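Local coordinates for vanadium-dependent bromoperoxidase (Corallina officinalis, PDB 1QHB), which uses bound vanadate and hydrogen peroxide to oxidise bromide and so brominate organic substrates, working as a homododecamer stabilised by calcium, at residues 280-285 with 327-332; 309-314 with 471-476. One frame throughout, in Å; residues are numbered along the deposited sequence.

Contacts 1 and 2 are neighbouring examples of how a short sheet is tied to the helical body of a haloperoxidase, with centres 11 Å apart on the same side of the chain's centre. Their segments alternate along the chain: 280-285, 309-314, 327-332, then 471-476. Strands 276-285 and 313-318 are antiparallel partners, joined by Ile284 O and Glu314 N at 2.7 Å, and helix 323-332 follows the second strand. The stack of His331 on Phe471 links the helix of contact 1 to the loop of contact 2. Together they connect two neighbouring strands of the sheet, near the interface with a second subunit, to the surroundings of the probable vanadate site.

Contact 1 (280-285 with 327-332); sequences QRVRIA and ATWVHF
Val282 and Thr328 meet through methyl groups where the weakly bonded strand 282-285 crosses helix 323-332, the axes of the two short segments 8.3 Å apart and inclined at 114°. The apolar part is thin. Val282 sends CG2 to the helix, anti to its own backbone N, and this one methyl reaches CD1 of Trp329 at 4.1 Å, approaching the indole obliquely, while also lying near Thr328 CG2. Thr328 CG2 also rests against Arg283 O, and Ala285 CB comes within 3.6 Å of Thr328 OG1.

Polar links run through water, since no direct hydrogen bond joins the segments. Trp329 holds CG anti to its backbone N (chi1 -156°), which carries the ring toward Gln280, just ahead of the regular part of the strand; there NE1 donates to a water at 2.7 Å, a water that can in turn donate to Gln280 O and to Gln280 OE1, each 2.9 Å from it. A second water accepts from Ala285 N at 3.0 Å, can donate to Arg283 O, and lies 2.9 Å from Thr328 OG1. That hydroxyl also bonds to Arg324 O within its own helix.

The guanidinium of Arg283 leads away from the helix to a salt bridge with Asp265 of the second subunit, and Ile276 of that subunit packs on Trp329. Within the chain, the indole side chain lies about 6 Å from that of His485, a probable vanadate-binding and active-site residue, so the Trp329 end probably lies close to the active site of the vanadium haloperoxidase fold.

Apolar touches being few, one water takes up the buried indole N-H and another bridges Ala285 N, Arg283 O and the threonine hydroxyl, so the polar fit is mediated by water and not by direct bonds.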
loop_
_atom_site.group_PDB
_atom_site.type_symbol
_atom_site.label_atom_id
_atom_site.label_comp_id
_atom_site.label_asym_id
_atom_site.label_seq_id
_atom_site.Cartn_x
_atom_site.Cartn_y
_atom_site.Cartn_z
ATOM N N GLN A 280 -57.568 -8.626 12.408
ATOM C CA GLN A 280 -57.360 -7.220 12.338
ATOM C C GLN A 280 -58.109 -6.449 13.436
ATOM O O GLN A 280 -57.960 -5.215 13.549
ATOM C CB GLN A 280 -57.849 -6.644 10.987
ATOM C CG GLN A 280 -57.103 -7.184 9.781
ATOM C CD GLN A 280 -55.862 -6.360 9.452
ATOM O OE1 GLN A 280 -55.131 -5.946 10.365
ATOM N NE2 GLN A 280 -55.668 -6.130 8.140
ATOM N N ARG A 281 -58.912 -7.124 14.251
ATOM C CA ARG A 281 -59.701 -6.413 15.261
ATOM C C ARG A 281 -58.801 -5.971 16.409
ATOM O O ARG A 281 -58.032 -6.811 16.893
ATOM C CB ARG A 281 -60.833 -7.332 15.764
ATOM C CG ARG A 281 -61.861 -7.649 14.686
ATOM C CD ARG A 281 -63.122 -8.285 15.259
ATOM N NE ARG A 281 -64.282 -7.942 14.424
ATOM C CZ ARG A 281 -64.564 -8.518 13.249
ATOM N NH1 ARG A 281 -63.866 -9.547 12.766
ATOM N NH2 ARG A 281 -65.613 -8.134 12.556
ATOM N N VAL A 282 -58.879 -4.701 16.778
ATOM C CA VAL A 282 -58.056 -4.138 17.826
ATOM C C VAL A 282 -58.768 -4.057 19.164
ATOM O O VAL A 282 -59.998 -3.966 19.275
ATOM C CB VAL A 282 -57.673 -2.682 17.381
ATOM C CG1 VAL A 282 -58.943 -1.817 17.311
ATOM C CG2 VAL A 282 -56.653 -2.043 18.314
ATOM N N ARG A 283 -57.999 -4.079 20.264
ATOM C CA ARG A 283 -58.525 -3.938 21.607
ATOM C C ARG A 283 -59.191 -2.581 21.728
ATOM O O ARG A 283 -58.813 -1.629 21.036
ATOM C CB ARG A 283 -57.445 -4.166 22.668
ATOM C CG ARG A 283 -56.934 -5.590 22.681
ATOM C CD ARG A 283 -57.980 -6.665 22.717
ATOM N NE ARG A 283 -57.438 -7.983 22.982
ATOM C CZ ARG A 283 -58.175 -9.093 22.945
ATOM N NH1 ARG A 283 -59.466 -9.074 22.659
ATOM N NH2 ARG A 283 -57.635 -10.279 23.228
ATOM N N ILE A 284 -60.233 -2.507 22.588
ATOM C CA ILE A 284 -61.007 -1.281 22.669
ATOM C C ILE A 284 -60.761 -0.479 23.922
ATOM O O ILE A 284 -61.306 -0.902 24.985
ATOM C CB ILE A 284 -62.530 -1.639 22.634
ATOM C CG1 ILE A 284 -62.852 -2.421 21.370
ATOM C CG2 ILE A 284 -63.394 -0.380 22.708
ATOM C CD1 ILE A 284 -64.005 -3.413 21.595
ATOM N N ALA A 285 -60.042 0.628 23.784
ATOM C CA ALA A 285 -59.815 1.464 24.963
ATOM C C ALA A 285 -61.123 2.182 25.321
ATOM O O ALA A 285 -61.848 2.641 24.431
ATOM C CB ALA A 285 -58.742 2.533 24.688
ATOM N N ALA A 327 -55.243 5.280 17.605
ATOM C CA ALA A 327 -54.276 5.560 18.677
ATOM C C ALA A 327 -53.957 4.302 19.450
ATOM O O ALA A 327 -52.778 3.929 19.719
ATOM C CB ALA A 327 -54.858 6.616 19.620
ATOM N N THR A 328 -54.946 3.516 19.839
ATOM C CA THR A 328 -54.676 2.271 20.572
ATOM C C THR A 328 -53.815 1.324 19.728
ATOM O O THR A 328 -52.962 0.569 20.234
ATOM C CB THR A 328 -55.971 1.502 20.943
ATOM O OG1 THR A 328 -56.758 2.408 21.739
ATOM C CG2 THR A 328 -55.735 0.211 21.731
ATOM N N TRP A 329 -54.097 1.216 18.435
ATOM C CA TRP A 329 -53.319 0.353 17.546
ATOM C C TRP A 329 -51.818 0.709 17.608
ATOM O O TRP A 329 -50.969 -0.198 17.758
ATOM C CB TRP A 329 -53.862 0.542 16.111
ATOM C CG TRP A 329 -53.593 -0.633 15.209
ATOM C CD1 TRP A 329 -54.472 -1.617 14.871
ATOM C CD2 TRP A 329 -52.361 -0.964 14.550
ATOM N NE1 TRP A 329 -53.865 -2.544 14.042
ATOM C CE2 TRP A 329 -52.570 -2.159 13.835
ATOM C CE3 TRP A 329 -51.096 -0.373 14.547
ATOM C CZ2 TRP A 329 -51.590 -2.779 13.070
ATOM C CZ3 TRP A 329 -50.094 -0.971 13.793
ATOM C CH2 TRP A 329 -50.345 -2.163 13.055
ATOM N N VAL A 330 -51.487 1.999 17.569
ATOM C CA VAL A 330 -50.085 2.419 17.560
ATOM C C VAL A 330 -49.493 2.601 18.959
ATOM O O VAL A 330 -48.337 3.018 19.123
ATOM C CB VAL A 330 -49.865 3.711 16.711
ATOM C CG1 VAL A 330 -50.342 3.587 15.271
ATOM C CG2 VAL A 330 -50.559 4.875 17.397
ATOM N N HIS A 331 -50.210 2.183 20.030
ATOM C CA HIS A 331 -49.663 2.282 21.347
ATOM C C HIS A 331 -48.690 1.098 21.529
ATOM O O HIS A 331 -47.706 1.185 22.252
ATOM C CB HIS A 331 -50.748 2.188 22.434
ATOM C CG HIS A 331 -50.255 2.587 23.806
ATOM N ND1 HIS A 331 -51.085 2.742 24.902
ATOM C CD2 HIS A 331 -49.032 2.992 24.236
ATOM C CE1 HIS A 331 -50.378 3.150 25.953
ATOM N NE2 HIS A 331 -49.134 3.304 25.574
ATOM N N PHE A 332 -49.104 -0.081 21.005
ATOM C CA PHE A 332 -48.341 -1.287 21.304
ATOM C C PHE A 332 -47.852 -2.072 20.117
ATOM O O PHE A 332 -47.320 -3.191 20.260
ATOM C CB PHE A 332 -49.274 -2.215 22.110
ATOM C CG PHE A 332 -49.728 -1.643 23.432
ATOM C CD1 PHE A 332 -48.783 -1.293 24.405
ATOM C CD2 PHE A 332 -51.062 -1.437 23.680
ATOM C CE1 PHE A 332 -49.199 -0.780 25.627
ATOM C CE2 PHE A 332 -51.509 -0.881 24.875
ATOM C CZ PHE A 332 -50.567 -0.563 25.856
HETATM O O HOH W 1 -55.471 -4.042 12.499
HETATM O O HOH W 2 -59.339 1.401 20.992
#

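Contact 2 (309-314 with 471-476); sequences GFESYE and FAEGSP
Glu311 reaches across to the backbone of Ala472, and its shape explains how. CG leaves beside the backbone N, and the chain then bends at chi2 (96°), away from the staggered positions, to bring the carboxylate against the 471-476 loop. OE2 accepts the Ala472 N-H at 2.7 Å in a nearly straight bond (169°), met from above the carboxylate plane, and the same oxygen sits 3.3 Å from Phe471 CA.

Phe310 approaches on its CB, which touches Ala472 CB at 3.6 Å. Its CG is anti to the backbone N (chi1 -165°), so that the ring presents an edge to the alanine methyl and the ring atom CD2 lies near it.

The receiving loop is a type I beta turn from Phe471 to Gly474, closed by Gly474 N to Phe471 O at 3.0 Å; Gly474 leaves it with positive phi. The turn precedes helix 484-499, and Phe471 rests on Arg545, a probable vanadate-binding residue, which places the turn close to the presumed active site of this haloperoxidase fold.

With CG between its backbone N and carbonyl carbon and the chain bent at chi2, Glu473 brings OE1 to 3.5 Å from Glu311 OE2. Its other oxygen, OE2, is hydrogen-bonded to His331 NE2. The two like charges would be expected to repel, and His331, also packed against Glu311 OE2, may offset this if it is protonated. A water accepts from Gly309 N at 2.8 Å and can donate to Glu311 OE1 at 2.9 Å; it also lies close to Glu473 OE1. Shortening Glu311 to an alanine would take away the carboxylate, which is likely to leave the Ala472 N-H without its acceptor and the water without one of its holders. Glu311 also packs on Phe291.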
loop_
_atom_site.group_PDB
_atom_site.type_symbol
_atom_site.label_atom_id
_atom_site.label_comp_id
_atom_site.label_asym_id
_atom_site.label_seq_id
_atom_site.Cartn_x
_atom_site.Cartn_y
_atom_site.Cartn_z
ATOM N N GLY A 309 -49.557 1.188 31.553
ATOM C CA GLY A 309 -50.411 0.061 31.849
ATOM C C GLY A 309 -51.638 0.474 32.595
ATOM O O GLY A 309 -52.373 -0.405 33.020
ATOM N N PHE A 310 -51.839 1.770 32.796
ATOM C CA PHE A 310 -52.996 2.269 33.530
ATOM C C PHE A 310 -54.284 2.403 32.734
ATOM O O PHE A 310 -55.359 2.673 33.286
ATOM C CB PHE A 310 -52.613 3.619 34.123
ATOM C CG PHE A 310 -53.534 4.137 35.213
ATOM C CD1 PHE A 310 -53.685 3.483 36.415
ATOM C CD2 PHE A 310 -54.164 5.354 35.028
ATOM C CE1 PHE A 310 -54.491 4.005 37.409
ATOM C CE2 PHE A 310 -54.984 5.905 36.017
ATOM C CZ PHE A 310 -55.140 5.187 37.189
ATOM N N GLU A 311 -54.316 2.224 31.420
ATOM C CA GLU A 311 -55.560 2.301 30.687
ATOM C C GLU A 311 -56.566 1.194 30.968
ATOM O O GLU A 311 -56.240 0.063 31.308
ATOM C CB GLU A 311 -55.249 2.284 29.178
ATOM C CG GLU A 311 -54.506 3.554 28.804
ATOM C CD GLU A 311 -52.994 3.300 28.805
ATOM O OE1 GLU A 311 -52.531 2.218 29.194
ATOM O OE2 GLU A 311 -52.285 4.250 28.385
ATOM N N SER A 312 -57.843 1.515 30.706
ATOM C CA SER A 312 -58.888 0.492 30.864
ATOM C C SER A 312 -59.502 0.298 29.479
ATOM O O SER A 312 -59.437 1.208 28.664
ATOM C CB SER A 312 -60.054 0.831 31.755
ATOM O OG SER A 312 -60.503 2.156 31.352
ATOM N N TYR A 313 -59.963 -0.909 29.252
ATOM C CA TYR A 313 -60.479 -1.378 27.974
ATOM C C TYR A 313 -61.860 -1.997 28.174
ATOM O O TYR A 313 -62.231 -2.426 29.263
ATOM C CB TYR A 313 -59.557 -2.529 27.401
ATOM C CG TYR A 313 -58.164 -1.970 27.153
ATOM C CD1 TYR A 313 -57.206 -1.892 28.174
ATOM C CD2 TYR A 313 -57.862 -1.424 25.891
ATOM C CE1 TYR A 313 -55.965 -1.302 27.951
ATOM C CE2 TYR A 313 -56.630 -0.846 25.696
ATOM C CZ TYR A 313 -55.687 -0.789 26.701
ATOM O OH TYR A 313 -54.501 -0.187 26.407
ATOM N N GLU A 314 -62.571 -2.122 27.061
ATOM C CA GLU A 314 -63.829 -2.851 27.019
ATOM C C GLU A 314 -63.487 -4.271 26.564
ATOM O O GLU A 314 -62.411 -4.489 26.022
ATOM C CB GLU A 314 -64.777 -2.217 26.012
ATOM C CG GLU A 314 -65.195 -0.792 26.344
ATOM C CD GLU A 314 -66.148 -0.714 27.526
ATOM O OE1 GLU A 314 -66.767 -1.763 27.828
ATOM O OE2 GLU A 314 -66.279 0.366 28.144
ATOM N N PHE A 471 -52.890 8.146 26.040
ATOM C CA PHE A 471 -52.113 7.152 26.789
ATOM C C PHE A 471 -51.850 7.671 28.186
ATOM O O PHE A 471 -51.522 8.830 28.358
ATOM C CB PHE A 471 -50.804 6.866 26.079
ATOM C CG PHE A 471 -50.781 6.486 24.632
ATOM C CD1 PHE A 471 -51.833 5.854 24.002
ATOM C CD2 PHE A 471 -49.632 6.753 23.876
ATOM C CE1 PHE A 471 -51.761 5.481 22.675
ATOM C CE2 PHE A 471 -49.542 6.379 22.537
ATOM C CZ PHE A 471 -50.616 5.739 21.934
ATOM N N ALA A 472 -51.918 6.805 29.197
ATOM C CA ALA A 472 -51.767 7.255 30.576
ATOM C C ALA A 472 -50.400 7.838 30.852
ATOM O O ALA A 472 -50.284 8.760 31.683
ATOM C CB ALA A 472 -52.033 6.106 31.540
ATOM N N GLU A 473 -49.360 7.254 30.262
ATOM C CA GLU A 473 -48.005 7.764 30.461
ATOM C C GLU A 473 -47.661 8.878 29.487
ATOM O O GLU A 473 -46.545 9.404 29.570
ATOM C CB GLU A 473 -46.964 6.624 30.234
ATOM C CG GLU A 473 -46.754 6.188 28.793
ATOM C CD GLU A 473 -47.799 5.218 28.252
ATOM O OE1 GLU A 473 -48.891 5.025 28.852
ATOM O OE2 GLU A 473 -47.554 4.609 27.185
ATOM N N GLY A 474 -48.564 9.239 28.562
ATOM C CA GLY A 474 -48.192 10.239 27.547
ATOM C C GLY A 474 -47.166 9.617 26.568
ATOM O O GLY A 474 -47.185 8.442 26.173
ATOM N N SER A 475 -46.248 10.459 26.100
ATOM C CA SER A 475 -45.279 10.000 25.123
ATOM C C SER A 475 -44.241 9.089 25.753
ATOM O O SER A 475 -44.019 9.140 26.951
ATOM C CB SER A 475 -44.486 11.189 24.568
ATOM O OG SER A 475 -43.603 11.575 25.604
ATOM N N PRO A 476 -43.584 8.314 24.910
ATOM C CA PRO A 476 -42.439 7.512 25.297
ATOM C C PRO A 476 -41.332 8.420 25.852
ATOM O O PRO A 476 -41.321 9.657 25.746
ATOM C CB PRO A 476 -41.937 6.949 23.975
ATOM C CG PRO A 476 -43.152 6.938 23.078
ATOM C CD PRO A 476 -43.813 8.277 23.427
HETATM O O HOH W 3 -49.676 2.638 29.126
#